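PDB 5IUV: aldehyde dehydrogenase family protein from Pseudomonas syringae pv. tomato, which is an NAD+-dependent indole-3-acetaldehyde dehydrogenase, which probably makes the auxin indole-3-acetic acid and contributes to the virulence of this plant pathogen. Local coordinates for residues G151-E156 with L490-I495; A162-W167 with D238-T243; D279-Q284 with W434-S439. All blocks are in the same frame, centred on the assembly; numbering follows the deposited sequence.

Interaction 1. Residues G151-E156 with L490-I495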
loop_
_atom_site.group_PDB
_atom_site.type_symbol
_atom_site.label_atom_id
_atom_site.label_comp_id
_atom_site.label_asym_id
_atom_site.label_seq_id
_atom_site.Cartn_x
_atom_site.Cartn_y
_atom_site.Cartn_z
ATOM N N GLY A 151 15.990 2.520 6.660
ATOM C CA GLY A 151 15.490 3.599 5.830
ATOM C C GLY A 151 14.022 3.837 6.092
ATOM O O GLY A 151 13.189 2.982 5.783
ATOM N N LEU A 152 13.706 4.993 6.668
ATOM C CA LEU A 152 12.320 5.354 6.957
ATOM C C LEU A 152 11.819 6.379 5.966
ATOM O O LEU A 152 12.509 7.349 5.668
ATOM C CB LEU A 152 12.183 5.908 8.370
ATOM C CG LEU A 152 12.724 5.007 9.478
ATOM C CD1 LEU A 152 12.481 5.649 10.825
ATOM C CD2 LEU A 152 12.075 3.618 9.394
ATOM N N VAL A 153 10.614 6.165 5.456
ATOM C CA VAL A 153 9.987 7.137 4.572
ATOM C C VAL A 153 8.669 7.540 5.204
ATOM O O VAL A 153 7.706 6.777 5.167
ATOM C CB VAL A 153 9.756 6.560 3.155
ATOM C CG1 VAL A 153 9.083 7.600 2.259
ATOM C CG2 VAL A 153 11.071 6.098 2.556
ATOM N N THR A 154 8.640 8.722 5.813
ATOM C CA THR A 154 7.496 9.129 6.619
ATOM C C THR A 154 6.882 10.425 6.109
ATOM O O THR A 154 7.478 11.125 5.289
ATOM C CB THR A 154 7.891 9.313 8.099
ATOM O OG1 THR A 154 8.887 10.334 8.204
ATOM C CG2 THR A 154 8.448 8.012 8.669
ATOM N N ARG A 155 5.691 10.735 6.612
ATOM C CA ARG A 155 4.982 11.949 6.238
ATOM C C ARG A 155 4.762 12.842 7.447
ATOM O O ARG A 155 4.421 12.362 8.525
ATOM C CB ARG A 155 3.637 11.609 5.594
ATOM C CG ARG A 155 3.776 10.878 4.276
ATOM C CD ARG A 155 2.426 10.604 3.658
ATOM N NE ARG A 155 2.547 10.282 2.243
ATOM C CZ ARG A 155 2.692 11.188 1.279
ATOM N NH1 ARG A 155 2.740 12.487 1.574
ATOM N NH2 ARG A 155 2.793 10.790 0.019
ATOM N N GLU A 156 4.959 14.140 7.260
ATOM C CA GLU A 156 4.786 15.113 8.327
ATOM C C GLU A 156 3.928 16.257 7.820
ATOM O O GLU A 156 3.977 16.580 6.640
ATOM C CB GLU A 156 6.143 15.637 8.800
ATOM C CG GLU A 156 7.089 14.544 9.285
ATOM C CD GLU A 156 8.481 15.067 9.571
ATOM O OE1 GLU A 156 8.757 16.234 9.221
ATOM O OE2 GLU A 156 9.287 14.314 10.156
ATOM N N LEU A 490 6.973 14.389 2.492
ATOM C CA LEU A 490 7.739 13.157 2.646
ATOM C C LEU A 490 9.147 13.405 3.196
ATOM O O LEU A 490 9.840 14.330 2.774
ATOM C CB LEU A 490 7.838 12.429 1.308
ATOM C CG LEU A 490 6.591 11.674 0.854
ATOM C CD1 LEU A 490 6.726 11.273 -0.606
ATOM C CD2 LEU A 490 6.385 10.441 1.724
ATOM N N LYS A 491 9.568 12.555 4.123
ATOM C CA LYS A 491 10.921 12.613 4.652
ATOM C C LYS A 491 11.577 11.250 4.579
ATOM O O LYS A 491 11.000 10.251 5.003
ATOM C CB LYS A 491 10.927 13.104 6.100
ATOM C CG LYS A 491 12.304 13.003 6.767
ATOM C CD LYS A 491 12.270 13.497 8.212
ATOM C CE LYS A 491 12.110 15.012 8.268
ATOM N NZ LYS A 491 11.893 15.465 9.672
ATOM N N SER A 492 12.785 11.216 4.037
ATOM C CA SER A 492 13.576 9.998 4.009
ATOM C C SER A 492 14.631 10.044 5.096
ATOM O O SER A 492 15.597 10.793 4.982
ATOM C CB SER A 492 14.245 9.818 2.649
ATOM O OG SER A 492 13.298 9.465 1.664
ATOM N N THR A 493 14.453 9.242 6.140
ATOM C CA THR A 493 15.425 9.197 7.229
ATOM C C THR A 493 16.255 7.926 7.091
ATOM O O THR A 493 15.761 6.825 7.341
ATOM C CB THR A 493 14.740 9.250 8.614
ATOM O OG1 THR A 493 13.917 10.420 8.694
ATOM C CG2 THR A 493 15.773 9.312 9.726
ATOM N N TRP A 494 17.497 8.079 6.643
ATOM C CA TRP A 494 18.374 6.930 6.437
ATOM C C TRP A 494 19.407 6.821 7.557
ATOM O O TRP A 494 20.272 7.681 7.718
ATOM C CB TRP A 494 19.057 7.006 5.064
ATOM C CG TRP A 494 18.562 5.936 4.123
ATOM C CD1 TRP A 494 19.281 4.891 3.610
ATOM C CD2 TRP A 494 17.230 5.793 3.614
ATOM N NE1 TRP A 494 18.477 4.116 2.799
ATOM C CE2 TRP A 494 17.212 4.647 2.789
ATOM C CE3 TRP A 494 16.049 6.528 3.770
ATOM C CZ2 TRP A 494 16.065 4.223 2.119
ATOM C CZ3 TRP A 494 14.904 6.095 3.117
ATOM C CH2 TRP A 494 14.922 4.954 2.299
ATOM N N ILE A 495 19.302 5.739 8.316
ATOM C CA ILE A 495 20.054 5.573 9.546
ATOM C C ILE A 495 21.100 4.488 9.407
ATOM O O ILE A 495 20.771 3.328 9.146
ATOM C CB ILE A 495 19.116 5.224 10.723
ATOM C CG1 ILE A 495 18.069 6.323 10.914
ATOM C CG2 ILE A 495 19.916 4.985 12.008
ATOM C CD1 ILE A 495 16.897 5.900 11.771
HETATM O O HOH W 1 11.589 9.556 7.684
#
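Four backbone hydrogen bonds tie 151-156 to 490-495, in two reciprocal pairs: Leu-152 with Thr-493 and Thr-154 with Lys-491. The straightest is Leu-152 N to Thr-493 O, 2.8 Å with 179° at the hydrogen. Val-153 and Ser-492 form the non-hydrogen-bonded pair between them, with Gly-151/Trp-494 and Arg-155/Leu-490 at the two ends; Val-153 CA approaches Lys-491 O at 3.3 Å.

Aromatic and apolar contacts line the face that carries Val-153, Leu-490 and Trp-494. Gly-151, with no side chain, lets the indole lie flat on the backbone: Gly-151 CA sits 3.4 Å from the centroid of the six-membered ring of Trp-494, only 6° off the ring normal. Val-153 splits its branches, CG2 reaching the edge of that indole in its plane and CG1, anti to the backbone N, touching Leu-490 CD2. The same CD2 also covers one face of the Arg-155 guanidinium, over its centre, while Arg-155 NH1 bonds to Thr-488.

This antiparallel pair belongs to the projecting oligomerisation sheet of aldehyde dehydrogenases. Strand 140-142 flanks 151-156, and beyond 490-495 the sheet runs on, parallel, into a strand of the second subunit.

Polar groups gather on the other face. Lys-491 bends at chi3 (-71°) and brings NZ to Glu-156 OE2 at 2.9 Å, meeting it on the syn side; the bond from NZ to OE1 is weak. NZ also donates to the carbonyls of Leu-448 and Ala-445 of the second subunit, so one ammonium joins strand pairing to subunit pairing. A water bridges the strands here: it donates to Lys-491 O at 2.8 Å and is hydrogen-bonded to Thr-154 OG1 at 2.9 Å and to Thr-493 OG1 at 2.7 Å.

Interaction 2. Residues A162-W167 with D238-T243. With NAD (nicotinamide-adenine-dinucleotide), chain C.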
loop_
_atom_site.group_PDB
_atom_site.type_symbol
_atom_site.label_atom_id
_atom_site.label_comp_id
_atom_site.label_asym_id
_atom_site.label_seq_id
_atom_site.Cartn_x
_atom_site.Cartn_y
_atom_site.Cartn_z
ATOM N N ALA A 162 -3.297 27.566 3.918
ATOM C CA ALA A 162 -4.376 28.480 3.555
ATOM C C ALA A 162 -5.385 27.738 2.679
ATOM O O ALA A 162 -5.010 27.076 1.717
ATOM C CB ALA A 162 -3.832 29.721 2.830
ATOM N N ALA A 163 -6.660 27.809 3.042
ATOM C CA ALA A 163 -7.708 27.181 2.248
ATOM C C ALA A 163 -8.679 28.236 1.737
ATOM O O ALA A 163 -9.355 28.902 2.518
ATOM C CB ALA A 163 -8.443 26.139 3.061
ATOM N N ILE A 164 -8.739 28.373 0.418
ATOM C CA ILE A 164 -9.606 29.343 -0.231
ATOM C C ILE A 164 -10.701 28.577 -0.973
ATOM O O ILE A 164 -10.408 27.773 -1.865
ATOM C CB ILE A 164 -8.810 30.241 -1.204
ATOM C CG1 ILE A 164 -7.711 31.003 -0.455
ATOM C CG2 ILE A 164 -9.725 31.225 -1.904
ATOM C CD1 ILE A 164 -6.726 31.706 -1.371
ATOM N N VAL A 165 -11.953 28.816 -0.593
ATOM C CA VAL A 165 -13.072 28.003 -1.070
ATOM C C VAL A 165 -14.180 28.858 -1.705
ATOM O O VAL A 165 -14.251 30.065 -1.461
ATOM C CB VAL A 165 -13.644 27.145 0.083
ATOM C CG1 VAL A 165 -12.589 26.140 0.560
ATOM C CG2 VAL A 165 -14.115 28.025 1.233
ATOM N N PRO A 166 -15.033 28.236 -2.543
ATOM C CA PRO A 166 -16.056 28.975 -3.282
ATOM C C PRO A 166 -17.415 28.971 -2.596
ATOM O O PRO A 166 -17.546 28.499 -1.464
ATOM C CB PRO A 166 -16.128 28.210 -4.601
ATOM C CG PRO A 166 -15.958 26.786 -4.156
ATOM C CD PRO A 166 -14.986 26.827 -2.979
ATOM N N TRP A 167 -18.426 29.460 -3.303
ATOM C CA TRP A 167 -19.738 29.687 -2.703
ATOM C C TRP A 167 -20.797 28.637 -3.047
ATOM O O TRP A 167 -21.895 28.682 -2.499
ATOM C CB TRP A 167 -20.254 31.073 -3.111
ATOM C CG TRP A 167 -20.220 31.297 -4.600
ATOM C CD1 TRP A 167 -19.269 31.977 -5.304
ATOM C CD2 TRP A 167 -21.167 30.819 -5.565
ATOM N NE1 TRP A 167 -19.572 31.966 -6.645
ATOM C CE2 TRP A 167 -20.728 31.256 -6.834
ATOM C CE3 TRP A 167 -22.341 30.066 -5.481
ATOM C CZ2 TRP A 167 -21.421 30.966 -8.004
ATOM C CZ3 TRP A 167 -23.026 29.771 -6.648
ATOM C CH2 TRP A 167 -22.567 30.228 -7.893
ATOM N N ASP A 238 2.717 27.653 4.093
ATOM C CA ASP A 238 3.429 26.558 3.444
ATOM C C ASP A 238 2.704 26.037 2.212
ATOM O O ASP A 238 3.332 25.631 1.237
ATOM C CB ASP A 238 3.649 25.401 4.432
ATOM C CG ASP A 238 4.475 25.816 5.632
ATOM O OD1 ASP A 238 5.694 26.012 5.463
ATOM O OD2 ASP A 238 3.912 25.954 6.741
ATOM N N THR A 239 1.377 26.050 2.267
ATOM C CA THR A 239 0.560 25.415 1.245
ATOM C C THR A 239 -0.722 26.201 1.093
ATOM O O THR A 239 -1.300 26.631 2.088
ATOM C CB THR A 239 0.223 23.941 1.622
ATOM O OG1 THR A 239 1.424 23.159 1.666
ATOM C CG2 THR A 239 -0.751 23.320 0.635
ATOM N N VAL A 240 -1.165 26.404 -0.140
ATOM C CA VAL A 240 -2.504 26.927 -0.344
ATOM C C VAL A 240 -3.318 25.894 -1.128
ATOM O O VAL A 240 -2.850 25.317 -2.114
ATOM C CB VAL A 240 -2.492 28.305 -1.062
ATOM C CG1 VAL A 240 -1.790 28.232 -2.413
ATOM C CG2 VAL A 240 -3.913 28.857 -1.213
ATOM N N VAL A 241 -4.522 25.615 -0.646
ATOM C CA VAL A 241 -5.438 24.773 -1.401
ATOM C C VAL A 241 -6.613 25.633 -1.802
ATOM O O VAL A 241 -7.048 26.498 -1.043
ATOM C CB VAL A 241 -5.891 23.537 -0.607
ATOM C CG1 VAL A 241 -4.690 22.643 -0.335
ATOM C CG2 VAL A 241 -6.583 23.928 0.716
ATOM N N PHE A 242 -7.109 25.397 -3.010
ATOM C CA PHE A 242 -8.056 26.291 -3.647
ATOM C C PHE A 242 -9.128 25.525 -4.387
ATOM O O PHE A 242 -8.850 24.525 -5.041
ATOM C CB PHE A 242 -7.313 27.218 -4.619
ATOM C CG PHE A 242 -8.213 28.079 -5.478
ATOM C CD1 PHE A 242 -8.547 27.690 -6.768
ATOM C CD2 PHE A 242 -8.693 29.292 -5.006
ATOM C CE1 PHE A 242 -9.362 28.482 -7.565
ATOM C CE2 PHE A 242 -9.508 30.089 -5.794
ATOM C CZ PHE A 242 -9.841 29.684 -7.078
ATOM N N THR A 243 -10.353 26.015 -4.284
ATOM C CA THR A 243 -11.435 25.560 -5.139
ATOM C C THR A 243 -12.153 26.794 -5.683
ATOM O O THR A 243 -12.591 27.657 -4.923
ATOM C CB THR A 243 -12.415 24.646 -4.387
ATOM O OG1 THR A 243 -11.757 23.426 -4.035
ATOM C CG2 THR A 243 -13.586 24.316 -5.254
HETATM P PA NAD C . -13.543 32.286 -7.859
HETATM O O1A NAD C . -12.384 31.781 -8.631
HETATM O O2A NAD C . -14.051 33.639 -8.316
HETATM O O5B NAD C . -13.185 32.358 -6.323
HETATM C C5B NAD C . -13.032 31.225 -5.444
HETATM C C4B NAD C . -12.458 31.743 -4.149
HETATM O O4B NAD C . -11.224 32.438 -4.428
HETATM C C3B NAD C . -13.315 32.717 -3.334
HETATM O O3B NAD C . -13.144 32.496 -1.938
HETATM C C2B NAD C . -12.757 34.082 -3.741
HETATM O O2B NAD C . -12.988 35.079 -2.749
HETATM C C1B NAD C . -11.277 33.746 -3.900
HETATM N N9A NAD C . -10.493 34.625 -4.762
HETATM C C8A NAD C . -10.939 35.411 -5.792
HETATM N N7A NAD C . -10.015 36.170 -6.329
HETATM C C5A NAD C . -8.866 35.843 -5.614
HETATM C C6A NAD C . -7.525 36.263 -5.731
HETATM N N6A NAD C . -7.107 37.195 -6.594
HETATM N N1A NAD C . -6.618 35.698 -4.899
HETATM C C2A NAD C . -7.037 34.796 -4.005
HETATM N N3A NAD C . -8.273 34.334 -3.793
HETATM C C4A NAD C . -9.149 34.894 -4.646
HETATM O O3 NAD C . -14.748 31.232 -7.973
HETATM P PN NAD C . -16.261 31.208 -7.437
HETATM O O1N NAD C . -17.034 32.112 -8.320
HETATM O O2N NAD C . -16.258 31.457 -5.977
HETATM O O5D NAD C . -16.677 29.678 -7.636
HETATM C C5D NAD C . -17.115 29.157 -8.910
HETATM C C4D NAD C . -15.981 28.356 -9.503
HETATM O O4D NAD C . -15.630 27.281 -8.602
HETATM C C3D NAD C . -16.297 27.672 -10.827
HETATM O O3D NAD C . -15.230 27.877 -11.746
HETATM C C2D NAD C . -16.431 26.204 -10.405
HETATM O O2D NAD C . -16.129 25.233 -11.402
HETATM C C1D NAD C . -15.384 26.093 -9.274
HETATM N N1N NAD C . -15.694 24.906 -8.370
HETATM C C2N NAD C . -14.765 23.839 -8.439
HETATM C C3N NAD C . -14.924 22.737 -7.612
HETATM C C7N NAD C . -14.017 21.534 -7.684
HETATM O O7N NAD C . -13.207 21.424 -8.628
HETATM N N7N NAD C . -14.195 20.585 -6.798
HETATM C C4N NAD C . -16.016 22.703 -6.742
HETATM C C5N NAD C . -16.932 23.748 -6.715
HETATM C C6N NAD C . -16.750 24.848 -7.537
#
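Ile-164 packs on Phe-242 and Val-240 where two parallel strands, 162-164 and 239-243, run side by side in the Rossmann-type NAD-binding sheet. Ile-164 CB lies 3.9 Å from Phe-242 CD2. From there the side chain forks. CG2, anti to the backbone N, comes up to the edge of the Phe-242 ring, near its plane, and also meets the adenine ribose of NAD, 3.2 Å from O4B. The other branch runs through CG1 to CD1, which lies 4.0 Å from Val-240 CG2 and 3.9 Å from N3A of the adenine. One isoleucine therefore touches both the neighbouring strand and two parts of the cofactor.

Beneath it the backbones are joined by four hydrogen bonds, from Ala-162 N to Thr-239 O through to Thr-243 N to Ile-164 O. On the opposite face Ala-163 CB meets Val-241 CG2 at 3.7 Å.

Past the strand end, Val-165 O accepts from the ribose hydroxyl O3B at 2.7 Å, and Trp-167 NE1 gives a weak bond to phosphate oxygen O1N. Pro-166 CG leans on Thr-243 CG2 at 3.6 Å; the same methyl is modelled doubtfully close to the nicotinamide ring, while Thr-243 OG1 takes a bond from Lys-177. Adenosine thus rests largely on hydrocarbon here, and the polar grip comes from one carbonyl, one indole N-H and residues such as Lys-191 and Glu-194.

Interaction 3. Residues D279-Q284 with W434-S439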
loop_
_atom_site.group_PDB
_atom_site.type_symbol
_atom_site.label_atom_id
_atom_site.label_comp_id
_atom_site.label_asym_id
_atom_site.label_seq_id
_atom_site.Cartn_x
_atom_site.Cartn_y
_atom_site.Cartn_z
ATOM N N ASP A 279 -26.912 1.713 -26.500
ATOM C CA ASP A 279 -27.114 0.492 -25.722
ATOM C C ASP A 279 -26.992 0.706 -24.211
ATOM O O ASP A 279 -26.645 -0.219 -23.481
ATOM C CB ASP A 279 -26.141 -0.601 -26.180
ATOM C CG ASP A 279 -24.693 -0.309 -25.811
ATOM O OD1 ASP A 279 -24.352 0.842 -25.470
ATOM O OD2 ASP A 279 -23.878 -1.249 -25.882
ATOM N N ALA A 280 -27.271 1.922 -23.744
ATOM C CA ALA A 280 -27.407 2.170 -22.308
ATOM C C ALA A 280 -28.418 1.193 -21.718
ATOM O O ALA A 280 -29.452 0.933 -22.330
ATOM C CB ALA A 280 -27.845 3.615 -22.041
ATOM N N PRO A 281 -28.123 0.643 -20.529
ATOM C CA PRO A 281 -29.008 -0.377 -19.944
ATOM C C PRO A 281 -30.395 0.161 -19.584
ATOM O O PRO A 281 -31.378 -0.572 -19.664
ATOM C CB PRO A 281 -28.253 -0.826 -18.683
ATOM C CG PRO A 281 -27.293 0.264 -18.387
ATOM C CD PRO A 281 -26.918 0.870 -19.712
ATOM N N ASP A 282 -30.469 1.433 -19.210
ATOM C CA ASP A 282 -31.720 2.028 -18.750
ATOM C C ASP A 282 -31.812 3.468 -19.236
ATOM O O ASP A 282 -31.273 4.376 -18.601
ATOM C CB ASP A 282 -31.802 1.969 -17.219
ATOM C CG ASP A 282 -33.200 2.253 -16.683
ATOM O OD1 ASP A 282 -33.976 2.978 -17.344
ATOM O OD2 ASP A 282 -33.518 1.748 -15.583
ATOM N N LEU A 283 -32.484 3.685 -20.361
ATOM C CA LEU A 283 -32.527 5.024 -20.940
ATOM C C LEU A 283 -33.291 6.011 -20.064
ATOM O O LEU A 283 -32.991 7.199 -20.070
ATOM C CB LEU A 283 -33.142 4.994 -22.337
ATOM C CG LEU A 283 -32.179 4.762 -23.503
ATOM C CD1 LEU A 283 -32.921 4.917 -24.826
ATOM C CD2 LEU A 283 -30.998 5.723 -23.437
ATOM N N GLN A 284 -34.287 5.530 -19.323
ATOM C CA GLN A 284 -35.040 6.423 -18.445
ATOM C C GLN A 284 -34.144 6.922 -17.317
ATOM O O GLN A 284 -34.152 8.105 -16.970
ATOM C CB GLN A 284 -36.278 5.727 -17.879
ATOM C CG GLN A 284 -37.185 6.664 -17.084
ATOM C CD GLN A 284 -37.745 7.790 -17.933
ATOM O OE1 GLN A 284 -38.337 7.556 -18.983
ATOM N NE2 GLN A 284 -37.558 9.022 -17.479
ATOM N N TRP A 434 -22.610 5.864 -20.570
ATOM C CA TRP A 434 -23.753 4.984 -20.376
ATOM C C TRP A 434 -23.765 3.923 -21.463
ATOM O O TRP A 434 -24.011 4.226 -22.633
ATOM C CB TRP A 434 -25.068 5.776 -20.381
ATOM C CG TRP A 434 -25.149 6.846 -19.318
ATOM C CD1 TRP A 434 -24.503 8.050 -19.315
ATOM C CD2 TRP A 434 -25.932 6.811 -18.114
ATOM N NE1 TRP A 434 -24.828 8.761 -18.181
ATOM C CE2 TRP A 434 -25.707 8.022 -17.432
ATOM C CE3 TRP A 434 -26.803 5.871 -17.550
ATOM C CZ2 TRP A 434 -26.321 8.321 -16.213
ATOM C CZ3 TRP A 434 -27.415 6.169 -16.341
ATOM C CH2 TRP A 434 -27.171 7.387 -15.688
ATOM N N THR A 435 -23.487 2.682 -21.070
ATOM C CA THR A 435 -23.490 1.552 -21.997
ATOM C C THR A 435 -23.545 0.236 -21.232
ATOM O O THR A 435 -22.990 0.123 -20.144
ATOM C CB THR A 435 -22.244 1.544 -22.922
ATOM O OG1 THR A 435 -22.222 0.330 -23.680
ATOM C CG2 THR A 435 -20.963 1.633 -22.113
ATOM N N ALA A 436 -24.215 -0.757 -21.805
ATOM C CA ALA A 436 -24.320 -2.069 -21.174
ATOM C C ALA A 436 -23.182 -2.990 -21.599
ATOM O O ALA A 436 -23.052 -4.101 -21.093
ATOM C CB ALA A 436 -25.669 -2.712 -21.505
ATOM N N ASN A 437 -22.360 -2.525 -22.531
ATOM C CA ASN A 437 -21.284 -3.346 -23.081
ATOM C C ASN A 437 -20.036 -3.314 -22.203
ATOM O O ASN A 437 -19.542 -2.246 -21.859
ATOM C CB ASN A 437 -20.951 -2.886 -24.505
ATOM C CG ASN A 437 -19.948 -3.792 -25.187
ATOM O OD1 ASN A 437 -18.744 -3.534 -25.162
ATOM N ND2 ASN A 437 -20.438 -4.865 -25.795
ATOM N N LEU A 438 -19.532 -4.488 -21.835
ATOM C CA LEU A 438 -18.363 -4.582 -20.956
ATOM C C LEU A 438 -17.139 -3.861 -21.534
ATOM O O LEU A 438 -16.541 -2.998 -20.879
ATOM C CB LEU A 438 -18.018 -6.055 -20.689
ATOM C CG LEU A 438 -16.699 -6.342 -19.961
ATOM C CD1 LEU A 438 -16.786 -5.895 -18.509
ATOM C CD2 LEU A 438 -16.319 -7.835 -20.048
ATOM N N SER A 439 -16.768 -4.220 -22.758
ATOM C CA SER A 439 -15.582 -3.647 -23.385
ATOM C C SER A 439 -15.736 -2.156 -23.629
ATOM O O SER A 439 -14.833 -1.383 -23.322
ATOM C CB SER A 439 -15.260 -4.353 -24.706
ATOM O OG SER A 439 -14.910 -5.708 -24.484
#
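Asp-279 and Thr-435 join two strand-to-helix connections of the α/β sheet of the catalytic domain. Strands 273-276 and 430-434 are parallel neighbours in it, and the loops that follow them lead into helices 283-295 and 438-447.

The tight part is at the Asp-279 end. Thr-435 OG1 donates to Asp-279 OD1 at 2.8 Å, on the syn side but 31° out of the carboxylate plane, and the two side chains run alongside one another in the same direction. With OG1 anti to its own backbone N (chi1 173°), the same oxygen also accepts from Asn-437 N at 3.1 Å, which makes an ST turn. Behind this pair Ala-436 N bonds to Asp-279 O at 3.0 Å, the donor standing well above the carbonyl plane. Ala-280 CB packs against Trp-434 CB at 3.9 Å, while the indole N-H is held by Asn-274.

Farther along 279-284 the grip slackens. Pro-281 is exposed and meets the other loop chiefly through CD, 4.2 Å from Ala-436 CB. Asp-282, turned to solvent, makes no contact with 434-439; it serves its own helix as N-cap, where its OD1 accepts from Ala-285 N and, weakly, from Gln-284 N. Ala-436 and Asn-437 also pack crosswise on Asn-437 and Ala-436 of the third subunit. Asn-437 is the N-cap of the other helix, its OD1 accepting from Lys-440 N, and from the same side chain CB touches Asp-279 OD2 at 3.6 Å.

How the interactions relate
Interactions 1 and 2 draw on opposite ends of one long strand, 149-164, and so on a single sheet, yet their centres are 28 Å apart. Interaction 2 lies deepest, its centre about 11 Å from the centre of the chain; there parallel pairing and hydrocarbon side chains make a bed for NAD, and no other subunit touches it. Interaction 1 is also buried, in part against the second subunit, and its antiparallel pairing is accompanied by a salt bridge and a bridging water. Interaction 3 belongs to the other sheet, its centre about 38 Å from that of interaction 2, and is only partly buried: loops joined by two hydrogen bonds replace strand pairing. Like interaction 1, it reaches other subunits.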